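Local coordinates for cobalamin biosynthesis protein (Agrobacterium tumefaciens, PDB 3BY5) that probably takes part in cobalamin (vitamin B12) biosynthesis as a member of the cobalamin synthesis G C-terminal family, though its precise role is not established, at residues E81-S86 against S93-V98; R35-T40 against P116-G121; S66-A71 against L104-A109. All blocks are in the same frame, centred on the assembly; numbering follows the deposited sequence.

Interaction 1 (E81-S86 against S93-V98); sequences ETMTFS and SGSPSV. With SO4 (sulfate ion), chain B.
Thr82 and Met83, near the C-terminal end of helix 72-84, meet Gly94, Ser95 and Pro96 of the loop that returns from this helix to helix 98-107, so the contact closes an alpha-alpha connection on itself. The methylene CG of Met83, a selenomethionine here, lies 3.4 Å from the carbonyl O of Gly94. With CG beside the backbone N (chi1 -71°), an extended second torsion (169°) carries SE alongside Ser95, 3.8 Å from Ser95 CB. Gly94 itself has positive phi, a conformation that suits glycine. On the more buried flank the ring of Pro96 lies obliquely against Thr82, with Thr82 OG1 3.4 Å from Pro96 CD and about as far from CG. The hydroxyl sits between backbone N and carbonyl carbon (chi1 52°), turned back along the helix, where it is hydrogen-bonded to Ala79 O and also to Val78 O; Pro96 therefore covers an oxygen whose polar needs are met within the helix. Glu81 O, in the last turn of the helix, accepts from Ser86 N, Thr84 N and Thr84 OG1, the last from above the carbonyl plane.

The loop has polar ties of its own. Ser95 OG donates to Pro96 O at 3.2 Å. Next after Pro96, Ser97 is the N-cap of helix 98-107: its OG caps a backbone N of that helix, its N is hydrogen-bonded to Glu100 OE1, and OG also donates to sulfate O2 at 2.8 Å. Ser99 OG and Thr124 OG1 are also hydrogen-bonded to this ion, probably taken from the crystallisation liquor; the nearby helix N terminus may favour its charge.

With no hydrogen bond across the segments, the loop is held to the helix by van der Waals packing, while the Thr82 hydroxyl is satisfied within the helix and those of Ser95 and Ser97 bond on the loop side.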
ATOM      1  N   GLU A  81      16.688  11.357  -1.225  1.00 40.36           N
ATOM      2  CA  GLU A  81      17.427  10.825  -0.068  1.00 44.43           C
ATOM      3  C   GLU A  81      18.579   9.888  -0.449  1.00 45.19           C
ATOM      4  O   GLU A  81      19.665   9.958   0.135  1.00 46.85           O
ATOM      5  CB  GLU A  81      16.477  10.097   0.893  1.00 45.56           C
ATOM      6  CG  GLU A  81      15.600  11.012   1.742  1.00 56.96           C
ATOM      7  CD  GLU A  81      14.294  10.354   2.186  1.00 68.54           C
ATOM      8  OE1 GLU A  81      13.284  11.079   2.323  1.00 71.14           O
ATOM      9  OE2 GLU A  81      14.268   9.119   2.398  1.00 75.77           O
ATOM     10  N   THR A  82      18.343   9.030  -1.439  1.00 44.04           N
ATOM     11  CA  THR A  82      19.327   8.033  -1.858  1.00 43.00           C
ATOM     12  C   THR A  82      20.472   8.636  -2.669  1.00 46.27           C
ATOM     13  O   THR A  82      21.470   7.969  -2.933  1.00 48.31           O
ATOM     14  CB  THR A  82      18.675   6.883  -2.662  1.00 41.29           C
ATOM     15  OG1 THR A  82      17.891   7.426  -3.727  1.00 40.96           O
ATOM     16  CG2 THR A  82      17.789   6.034  -1.768  1.00 36.21           C
HETATM   17  N   MSE A  83      20.321   9.898  -3.057  1.00 48.70           N
HETATM   18  CA  MSE A  83      21.352  10.610  -3.803  1.00 53.43           C
HETATM   19  C   MSE A  83      22.109  11.615  -2.943  1.00 49.45           C
HETATM   20  O   MSE A  83      23.091  12.209  -3.396  1.00 49.49           O
HETATM   21  CB  MSE A  83      20.737  11.313  -5.005  1.00 51.31           C
HETATM   22  CG  MSE A  83      20.293  10.363  -6.089  1.00 60.36           C
HETATM   23 SE   MSE A  83      19.226  11.257  -7.437  1.00 71.12          SE
HETATM   24  CE  MSE A  83      20.621  12.368  -8.248  1.00 71.78           C
ATOM     25  N   THR A  84      21.649  11.801  -1.707  1.00 48.10           N
ATOM     26  CA  THR A  84      22.277  12.739  -0.785  1.00 44.43           C
ATOM     27  C   THR A  84      23.092  12.011   0.282  1.00 46.54           C
ATOM     28  O   THR A  84      24.315  11.936   0.175  1.00 51.02           O
ATOM     29  CB  THR A  84      21.258  13.712  -0.125  1.00 42.72           C
ATOM     30  OG1 THR A  84      20.263  12.968   0.582  1.00 44.91           O
ATOM     31  CG2 THR A  84      20.587  14.595  -1.160  1.00 40.64           C
ATOM     32  N   PHE A  85      22.420  11.469   1.296  1.00 43.99           N
ATOM     33  CA  PHE A  85      23.109  10.885   2.447  1.00 44.74           C
ATOM     34  C   PHE A  85      22.832   9.399   2.618  1.00 48.37           C
ATOM     35  O   PHE A  85      23.578   8.708   3.311  1.00 53.12           O
ATOM     36  CB  PHE A  85      22.740  11.609   3.748  1.00 41.16           C
ATOM     37  CG  PHE A  85      22.722  13.107   3.638  1.00 39.34           C
ATOM     38  CD1 PHE A  85      21.526  13.808   3.775  1.00 35.82           C
ATOM     39  CD2 PHE A  85      23.893  13.821   3.403  1.00 36.47           C
ATOM     40  CE1 PHE A  85      21.498  15.196   3.677  1.00 31.37           C
ATOM     41  CE2 PHE A  85      23.867  15.209   3.297  1.00 33.31           C
ATOM     42  CZ  PHE A  85      22.668  15.892   3.439  1.00 31.97           C
ATOM     43  N   SER A  86      21.753   8.916   2.004  1.00 49.35           N
ATOM     44  CA  SER A  86      21.384   7.504   2.084  1.00 50.64           C
ATOM     45  C   SER A  86      21.818   6.755   0.831  1.00 50.08           C
ATOM     46  O   SER A  86      21.083   5.917   0.321  1.00 51.90           O
ATOM     47  CB  SER A  86      19.875   7.345   2.299  1.00 50.62           C
ATOM     48  OG  SER A  86      19.470   7.914   3.529  1.00 58.86           O
ATOM     49  N   SER A  93      25.086   3.379  -9.150  1.00 63.22           N
ATOM     50  CA  SER A  93      25.433   4.800  -9.086  1.00 65.21           C
ATOM     51  C   SER A  93      24.252   5.739  -9.337  1.00 64.15           C
ATOM     52  O   SER A  93      23.456   5.527 -10.254  1.00 65.83           O
ATOM     53  CB  SER A  93      26.567   5.118 -10.068  1.00 67.61           C
ATOM     54  OG  SER A  93      27.736   4.377  -9.763  1.00 75.06           O
ATOM     55  N   GLY A  94      24.148   6.774  -8.505  1.00 62.05           N
ATOM     56  CA  GLY A  94      23.235   7.886  -8.746  1.00 57.24           C
ATOM     57  C   GLY A  94      21.793   7.670  -8.337  1.00 54.17           C
ATOM     58  O   GLY A  94      21.506   7.358  -7.178  1.00 55.33           O
ATOM     59  N   SER A  95      20.894   7.845  -9.305  1.00 48.65           N
ATOM     60  CA  SER A  95      19.448   7.833  -9.089  1.00 44.55           C
ATOM     61  C   SER A  95      18.865   6.428  -9.112  1.00 42.48           C
ATOM     62  O   SER A  95      19.231   5.628  -9.972  1.00 45.62           O
ATOM     63  CB  SER A  95      18.753   8.670 -10.168  1.00 46.26           C
ATOM     64  OG  SER A  95      17.343   8.649 -10.008  1.00 45.78           O
ATOM     65  N   PRO A  96      17.940   6.127  -8.178  1.00 38.07           N
ATOM     66  CA  PRO A  96      17.258   4.841  -8.243  1.00 35.97           C
ATOM     67  C   PRO A  96      16.222   4.820  -9.361  1.00 37.40           C
ATOM     68  O   PRO A  96      15.738   5.874  -9.786  1.00 39.83           O
ATOM     69  CB  PRO A  96      16.569   4.741  -6.882  1.00 33.63           C
ATOM     70  CG  PRO A  96      16.343   6.132  -6.475  1.00 31.40           C
ATOM     71  CD  PRO A  96      17.478   6.935  -7.033  1.00 36.44           C
ATOM     72  N   SER A  97      15.894   3.628  -9.842  1.00 34.98           N
ATOM     73  CA  SER A  97      14.814   3.481 -10.796  1.00 32.78           C
ATOM     74  C   SER A  97      13.475   3.599 -10.076  1.00 34.36           C
ATOM     75  O   SER A  97      13.409   3.558  -8.844  1.00 34.40           O
ATOM     76  CB  SER A  97      14.929   2.156 -11.547  1.00 34.44           C
ATOM     77  OG  SER A  97      14.526   1.058 -10.752  1.00 42.64           O
ATOM     78  N   VAL A  98      12.414   3.749 -10.858  1.00 35.10           N
ATOM     79  CA  VAL A  98      11.066   3.936 -10.339  1.00 32.27           C
ATOM     80  C   VAL A  98      10.637   2.781  -9.417  1.00 34.49           C
ATOM     81  O   VAL A  98      10.101   3.020  -8.330  1.00 35.19           O
ATOM     82  CB  VAL A  98      10.061   4.138 -11.498  1.00 32.23           C
ATOM     83  CG1 VAL A  98       8.752   4.642 -10.984  1.00 30.71           C
ATOM     84  CG2 VAL A  98      10.611   5.134 -12.504  1.00 39.33           C
TER
HETATM   85  S   SO4 B 201      11.974   0.430 -13.629  0.50 42.26           S
HETATM   86  O1  SO4 B 201      10.620   0.769 -13.205  0.50 36.93           O
HETATM   87  O2  SO4 B 201      12.706  -0.184 -12.529  0.50 41.99           O
HETATM   88  O3  SO4 B 201      11.919  -0.509 -14.744  0.50 43.05           O
HETATM   89  O4  SO4 B 201      12.668   1.642 -14.053  0.50 44.61           O

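Interaction 2 (R35-T40 against P116-G121)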
ATOM      1  N   ARG A  35      13.410 -17.074  -6.128  1.00 38.87           N
ATOM      2  CA  ARG A  35      14.326 -18.183  -6.389  1.00 37.35           C
ATOM      3  C   ARG A  35      15.733 -17.729  -6.763  1.00 36.81           C
ATOM      4  O   ARG A  35      16.709 -18.277  -6.256  1.00 41.78           O
ATOM      5  CB  ARG A  35      13.764 -19.106  -7.473  1.00 36.36           C
ATOM      6  CG  ARG A  35      12.569 -19.918  -7.020  1.00 41.87           C
ATOM      7  CD  ARG A  35      12.206 -21.006  -8.019  1.00 46.92           C
ATOM      8  NE  ARG A  35      11.728 -20.463  -9.285  1.00 49.64           N
ATOM      9  CZ  ARG A  35      10.467 -20.127  -9.542  1.00 53.46           C
ATOM     10  NH1 ARG A  35       9.523 -20.277  -8.618  1.00 54.35           N
ATOM     11  NH2 ARG A  35      10.152 -19.638 -10.734  1.00 51.78           N
ATOM     12  N   ALA A  36      15.830 -16.723  -7.633  1.00 36.83           N
ATOM     13  CA  ALA A  36      17.119 -16.209  -8.108  1.00 34.38           C
ATOM     14  C   ALA A  36      17.954 -15.538  -7.032  1.00 35.26           C
ATOM     15  O   ALA A  36      19.178 -15.531  -7.125  1.00 42.60           O
ATOM     16  CB  ALA A  36      16.923 -15.252  -9.270  1.00 33.74           C
ATOM     17  N   PHE A  37      17.304 -14.976  -6.017  1.00 34.95           N
ATOM     18  CA  PHE A  37      18.014 -14.187  -5.018  1.00 34.05           C
ATOM     19  C   PHE A  37      17.994 -14.782  -3.612  1.00 38.00           C
ATOM     20  O   PHE A  37      18.705 -14.309  -2.722  1.00 38.79           O
ATOM     21  CB  PHE A  37      17.502 -12.749  -5.017  1.00 33.63           C
ATOM     22  CG  PHE A  37      17.721 -12.032  -6.322  1.00 40.52           C
ATOM     23  CD1 PHE A  37      18.986 -12.006  -6.915  1.00 42.19           C
ATOM     24  CD2 PHE A  37      16.669 -11.378  -6.960  1.00 36.99           C
ATOM     25  CE1 PHE A  37      19.199 -11.346  -8.124  1.00 43.69           C
ATOM     26  CE2 PHE A  37      16.870 -10.709  -8.166  1.00 42.58           C
ATOM     27  CZ  PHE A  37      18.139 -10.694  -8.751  1.00 42.47           C
ATOM     28  N   GLY A  38      17.197 -15.826  -3.418  1.00 36.03           N
ATOM     29  CA  GLY A  38      17.140 -16.500  -2.133  1.00 38.96           C
ATOM     30  C   GLY A  38      16.395 -15.676  -1.112  1.00 43.44           C
ATOM     31  O   GLY A  38      16.785 -15.614   0.052  1.00 48.06           O
ATOM     32  N   VAL A  39      15.325 -15.027  -1.560  1.00 45.84           N
ATOM     33  CA  VAL A  39      14.491 -14.198  -0.692  1.00 45.36           C
ATOM     34  C   VAL A  39      13.056 -14.712  -0.679  1.00 47.31           C
ATOM     35  O   VAL A  39      12.688 -15.586  -1.470  1.00 47.43           O
ATOM     36  CB  VAL A  39      14.512 -12.695  -1.108  1.00 43.44           C
ATOM     37  CG1 VAL A  39      15.910 -12.106  -0.948  1.00 41.13           C
ATOM     38  CG2 VAL A  39      13.994 -12.502  -2.533  1.00 38.55           C
ATOM     39  N   THR A  40      12.258 -14.178   0.239  1.00 48.31           N
ATOM     40  CA  THR A  40      10.831 -14.450   0.264  1.00 48.66           C
ATOM     41  C   THR A  40      10.130 -13.123   0.462  1.00 44.89           C
ATOM     42  O   THR A  40      10.255 -12.507   1.514  1.00 44.51           O
ATOM     43  CB  THR A  40      10.427 -15.434   1.391  1.00 50.81           C
ATOM     44  OG1 THR A  40      11.525 -16.304   1.704  1.00 55.85           O
ATOM     45  CG2 THR A  40       9.223 -16.266   0.957  1.00 51.30           C
ATOM     46  N   PRO A 116      20.370  -7.066  -7.563  1.00 47.28           N
ATOM     47  CA  PRO A 116      20.383  -6.213  -8.747  1.00 45.33           C
ATOM     48  C   PRO A 116      19.026  -6.169  -9.437  1.00 44.36           C
ATOM     49  O   PRO A 116      18.202  -7.066  -9.241  1.00 42.35           O
ATOM     50  CB  PRO A 116      21.411  -6.895  -9.654  1.00 45.69           C
ATOM     51  CG  PRO A 116      21.370  -8.314  -9.255  1.00 46.04           C
ATOM     52  CD  PRO A 116      21.167  -8.290  -7.773  1.00 47.65           C
ATOM     53  N   ARG A 117      18.814  -5.119 -10.228  1.00 45.81           N
ATOM     54  CA  ARG A 117      17.580  -4.913 -10.979  1.00 47.95           C
ATOM     55  C   ARG A 117      17.278  -6.122 -11.854  1.00 44.71           C
ATOM     56  O   ARG A 117      18.122  -6.575 -12.628  1.00 42.21           O
ATOM     57  CB  ARG A 117      17.685  -3.641 -11.824  1.00 52.22           C
ATOM     58  CG  ARG A 117      16.364  -3.103 -12.381  1.00 60.62           C
ATOM     59  CD  ARG A 117      16.169  -3.445 -13.863  1.00 67.10           C
ATOM     60  NE  ARG A 117      17.392  -3.294 -14.651  1.00 68.67           N
ATOM     61  CZ  ARG A 117      17.429  -3.117 -15.969  1.00 72.02           C
ATOM     62  NH1 ARG A 117      16.309  -3.046 -16.675  1.00 71.90           N
ATOM     63  NH2 ARG A 117      18.596  -2.995 -16.588  1.00 75.08           N
ATOM     64  N   LEU A 118      16.073  -6.649 -11.694  1.00 42.78           N
ATOM     65  CA  LEU A 118      15.673  -7.861 -12.379  1.00 39.39           C
ATOM     66  C   LEU A 118      14.494  -7.592 -13.294  1.00 36.34           C
ATOM     67  O   LEU A 118      13.520  -6.979 -12.881  1.00 40.75           O
ATOM     68  CB  LEU A 118      15.312  -8.946 -11.364  1.00 38.32           C
ATOM     69  CG  LEU A 118      15.124 -10.360 -11.910  1.00 39.67           C
ATOM     70  CD1 LEU A 118      16.453 -11.067 -12.087  1.00 42.95           C
ATOM     71  CD2 LEU A 118      14.247 -11.142 -10.996  1.00 35.82           C
ATOM     72  N   VAL A 119      14.602  -8.031 -14.543  1.00 32.02           N
ATOM     73  CA  VAL A 119      13.472  -8.023 -15.466  1.00 29.27           C
ATOM     74  C   VAL A 119      13.172  -9.469 -15.866  1.00 31.71           C
ATOM     75  O   VAL A 119      14.071 -10.198 -16.271  1.00 32.84           O
ATOM     76  CB  VAL A 119      13.744  -7.160 -16.718  1.00 26.39           C
ATOM     77  CG1 VAL A 119      12.471  -6.961 -17.512  1.00 25.48           C
ATOM     78  CG2 VAL A 119      14.304  -5.812 -16.332  1.00 21.13           C
ATOM     79  N   VAL A 120      11.919  -9.889 -15.698  1.00 33.14           N
ATOM     80  CA  VAL A 120      11.465 -11.226 -16.097  1.00 35.93           C
ATOM     81  C   VAL A 120      10.297 -11.068 -17.063  1.00 36.88           C
ATOM     82  O   VAL A 120       9.186 -10.737 -16.648  1.00 40.41           O
ATOM     83  CB  VAL A 120      10.993 -12.081 -14.892  1.00 36.27           C
ATOM     84  CG1 VAL A 120      10.723 -13.509 -15.330  1.00 39.90           C
ATOM     85  CG2 VAL A 120      12.001 -12.068 -13.761  1.00 34.47           C
ATOM     86  N   GLY A 121      10.539 -11.320 -18.345  1.00 38.33           N
ATOM     87  CA  GLY A 121       9.598 -10.917 -19.389  1.00 40.45           C
ATOM     88  C   GLY A 121       9.741  -9.413 -19.519  1.00 44.87           C
ATOM     89  O   GLY A 121      10.851  -8.911 -19.700  1.00 48.03           O
TER
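Apolar packing carries the contact, and a single ring does most of it: Phe37, the last residue of helix 23-37, reaches between Pro116, at a break in strand 112-120, and Leu118 of the strand itself. Its CE1 lies 3.7 Å from Pro116 CD, the proline ring coming in at an oblique angle. At the ring tip, Phe37 CZ is 3.8 Å from Leu118 CD1. Leu118 and the phenylalanine run past one another in opposite senses, and Leu118 CB meets the ring at its edge, in plane, 4.0 Å from CE2. In Leu118, chi1 of -169° swings CG toward the ring, and chi2 of 82° sets CD1 near CZ and CD2 near CE2 (3.9 Å).

No hydrogen bond links the two segments; the nearest polar atom of Pro116-Gly121 to the ring is Pro116 O, 3.7 Å from Phe37 CZ. The backbone of Leu118 is instead paired with Val125 of strand 123-129, which fixes the strand within the sheet, while Gly38, with positive phi, takes the chain out of the helix directly after Phe37.

Phe37 also rests on Ile127, and Leu118 on Ala33. The arrangement is that of an alpha/beta fold in which a helix packs on one face of the mixed sheet, here over one of the chain's two outermost strands.

Interaction 3 (S66-A71 against L104-A109)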
ATOM      1  N   SER A  66       0.116  -7.811   0.218  1.00 37.86           N
ATOM      2  CA  SER A  66      -0.414  -6.453   0.176  1.00 37.36           C
ATOM      3  C   SER A  66       0.337  -5.661  -0.879  1.00 36.16           C
ATOM      4  O   SER A  66       1.479  -5.982  -1.197  1.00 37.65           O
ATOM      5  CB  SER A  66      -0.280  -5.770   1.537  1.00 37.43           C
ATOM      6  OG  SER A  66      -1.211  -6.290   2.464  1.00 41.82           O
ATOM      7  N   LEU A  67      -0.309  -4.637  -1.428  1.00 33.98           N
ATOM      8  CA  LEU A  67       0.329  -3.766  -2.405  1.00 29.26           C
ATOM      9  C   LEU A  67       0.316  -2.329  -1.920  1.00 29.28           C
ATOM     10  O   LEU A  67      -0.706  -1.845  -1.467  1.00 32.12           O
ATOM     11  CB  LEU A  67      -0.372  -3.875  -3.760  1.00 24.53           C
ATOM     12  CG  LEU A  67       0.190  -3.047  -4.916  1.00 28.14           C
ATOM     13  CD1 LEU A  67       1.551  -3.558  -5.390  1.00 26.91           C
ATOM     14  CD2 LEU A  67      -0.805  -3.022  -6.059  1.00 30.08           C
ATOM     15  N   GLU A  68       1.457  -1.656  -1.995  1.00 30.79           N
ATOM     16  CA  GLU A  68       1.484  -0.223  -1.752  1.00 34.10           C
ATOM     17  C   GLU A  68       1.706   0.536  -3.052  1.00 29.04           C
ATOM     18  O   GLU A  68       2.731   0.381  -3.704  1.00 28.24           O
ATOM     19  CB  GLU A  68       2.532   0.164  -0.707  1.00 32.53           C
ATOM     20  CG  GLU A  68       2.466   1.637  -0.316  1.00 41.01           C
ATOM     21  CD  GLU A  68       3.461   2.019   0.767  1.00 44.70           C
ATOM     22  OE1 GLU A  68       3.732   1.181   1.652  1.00 52.75           O
ATOM     23  OE2 GLU A  68       3.959   3.167   0.747  1.00 54.62           O
ATOM     24  N   ILE A  69       0.720   1.337  -3.434  1.00 29.92           N
ATOM     25  CA  ILE A  69       0.861   2.236  -4.572  1.00 30.94           C
ATOM     26  C   ILE A  69       1.398   3.554  -4.020  1.00 33.09           C
ATOM     27  O   ILE A  69       0.654   4.356  -3.452  1.00 34.42           O
ATOM     28  CB  ILE A  69      -0.469   2.430  -5.331  1.00 31.07           C
ATOM     29  CG1 ILE A  69      -1.092   1.065  -5.650  1.00 29.52           C
ATOM     30  CG2 ILE A  69      -0.249   3.269  -6.606  1.00 29.06           C
ATOM     31  CD1 ILE A  69      -2.578   1.099  -5.906  1.00 33.97           C
ATOM     32  N   VAL A  70       2.707   3.739  -4.172  1.00 31.75           N
ATOM     33  CA  VAL A  70       3.436   4.830  -3.540  1.00 32.05           C
ATOM     34  C   VAL A  70       3.233   6.129  -4.315  1.00 33.95           C
ATOM     35  O   VAL A  70       3.448   6.161  -5.521  1.00 36.86           O
ATOM     36  CB  VAL A  70       4.944   4.490  -3.446  1.00 30.09           C
ATOM     37  CG1 VAL A  70       5.696   5.584  -2.749  1.00 24.80           C
ATOM     38  CG2 VAL A  70       5.148   3.181  -2.708  1.00 28.67           C
ATOM     39  N   ALA A  71       2.808   7.183  -3.615  1.00 35.63           N
ATOM     40  CA  ALA A  71       2.602   8.514  -4.201  1.00 36.21           C
ATOM     41  C   ALA A  71       3.884   9.085  -4.796  1.00 40.14           C
ATOM     42  O   ALA A  71       4.977   8.794  -4.309  1.00 45.65           O
ATOM     43  CB  ALA A  71       2.040   9.465  -3.158  1.00 34.15           C
ATOM     44  N   LEU A 104      11.826   0.856  -1.882  1.00 32.17           N
ATOM     45  CA  LEU A 104      12.504   1.516  -0.770  1.00 30.87           C
ATOM     46  C   LEU A 104      11.558   2.382   0.035  1.00 33.44           C
ATOM     47  O   LEU A 104      11.708   2.488   1.249  1.00 37.92           O
ATOM     48  CB  LEU A 104      13.680   2.358  -1.262  1.00 31.48           C
ATOM     49  CG  LEU A 104      14.957   1.631  -1.698  1.00 34.73           C
ATOM     50  CD1 LEU A 104      15.985   2.633  -2.195  1.00 32.24           C
ATOM     51  CD2 LEU A 104      15.539   0.781  -0.580  1.00 27.79           C
ATOM     52  N   ALA A 105      10.585   2.994  -0.637  1.00 34.36           N
ATOM     53  CA  ALA A 105       9.586   3.822   0.038  1.00 31.45           C
ATOM     54  C   ALA A 105       8.682   2.990   0.930  1.00 32.41           C
ATOM     55  O   ALA A 105       8.401   3.371   2.065  1.00 35.02           O
ATOM     56  CB  ALA A 105       8.763   4.583  -0.965  1.00 31.74           C
ATOM     57  N   ALA A 106       8.238   1.850   0.408  1.00 34.22           N
ATOM     58  CA  ALA A 106       7.366   0.947   1.143  1.00 33.71           C
ATOM     59  C   ALA A 106       8.103   0.242   2.272  1.00 36.01           C
ATOM     60  O   ALA A 106       7.512  -0.044   3.307  1.00 41.99           O
ATOM     61  CB  ALA A 106       6.751  -0.057   0.212  1.00 34.28           C
ATOM     62  N   ALA A 107       9.372  -0.011   2.060  1.00 37.28           N
ATOM     63  CA  ALA A 107      10.235  -0.598   3.040  1.00 39.02           C
ATOM     64  C   ALA A 107      10.516   0.325   4.163  1.00 43.08           C
ATOM     65  O   ALA A 107      10.520  -0.062   5.283  1.00 45.84           O
ATOM     66  CB  ALA A 107      11.485  -1.001   2.427  1.00 35.32           C
ATOM     67  N   GLY A 108      10.767   1.570   3.861  1.00 47.40           N
ATOM     68  CA  GLY A 108      10.824   2.542   4.903  1.00 50.86           C
ATOM     69  C   GLY A 108      12.236   2.809   5.246  1.00 52.62           C
ATOM     70  O   GLY A 108      13.099   2.624   4.448  1.00 54.09           O
ATOM     71  N   ALA A 109      12.470   3.261   6.452  1.00 57.79           N
ATOM     72  CA  ALA A 109      13.769   3.753   6.822  1.00 58.03           C
ATOM     73  C   ALA A 109      14.450   2.594   7.422  1.00 57.35           C
ATOM     74  O   ALA A 109      13.794   1.664   7.825  1.00 59.35           O
ATOM     75  CB  ALA A 109      13.615   4.814   7.817  1.00 59.23           C
TER
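Glu68 lays its carboxylate against Ala106, with OE1 3.6 Å from Ala106 CB and 3.7 Å from Ala106 CA. The contact belongs to the helix-on-sheet packing of an alpha/beta fold: strand 67-69, outermost in the chain's own mixed sheet, presents Glu68, and Val70 just after it, to helix 98-107. Glu68 is held nearly straight, CG anti to the backbone N (chi1 -173°) and CD anti again (chi2 177°), which brings the whole carboxylate over the alanine. Both carboxylate oxygens approach, OE2 standing farther off at 4.1 Å from Ala106 CA.

Ala106 has only a methyl to offer, so the acid finds no hydrogen bond across this contact. OE1 is satisfied elsewhere, by the hydroxyl of Tyr43 in the next strand of its own subunit, with a weak second bond from Tyr43 of the second subunit. Such burial, with hydroxyls gathered at OE1, might shift the ionisation of the carboxylate.

Two residues on, Val70 makes the purely apolar part. Its CG1, anti to the backbone N, touches Ala105 CB at 3.7 Å. Thus Glu68 and Val70, two residues apart, meet Ala106 and Ala105 respectively, whose small side chains let helix and strand come close: the CA atoms of Glu68 and Ala106 are 6.7 Å apart. Leu75 and Val78 of helix 72-84 close in on Val70 and Ala105, and Ala45 and Val12 on Ala106.

The strand's other edge meets the second subunit, where Leu67, Glu68 and Ile69 pair in an antiparallel ladder and the sheet continues through the dimer. Ser66 OG is hydrogen-bonded there to Ala71 N of the second subunit. At the C-terminal end of the helix, just beyond the contact, Gly108, with positive phi, ends the run, its N bonded to Leu104 O at 2.9 Å.

How the interactions relate
After strand 11-17 the chain enters helix 23-37, whose end in interaction 2 is joined by strand 112-120 only after some 75 residues. Inside this widest loop, interaction 3 brings strand 67-69 together with helix 98-107, and inside that again interaction 1 closes the short connection between helix 72-84 and helix 98-107. All three loops are thus nested, and none cross. Interactions 1 and 3 touch through Thr82 CG2 and Leu104 CD1, 3.9 Å apart, uniting the two helices. Interaction 2 lies on the opposite side of the chain's centre from interaction 3, their centres about 18 Å apart, yet both reach the same sheet, at the two strands outermost within this chain.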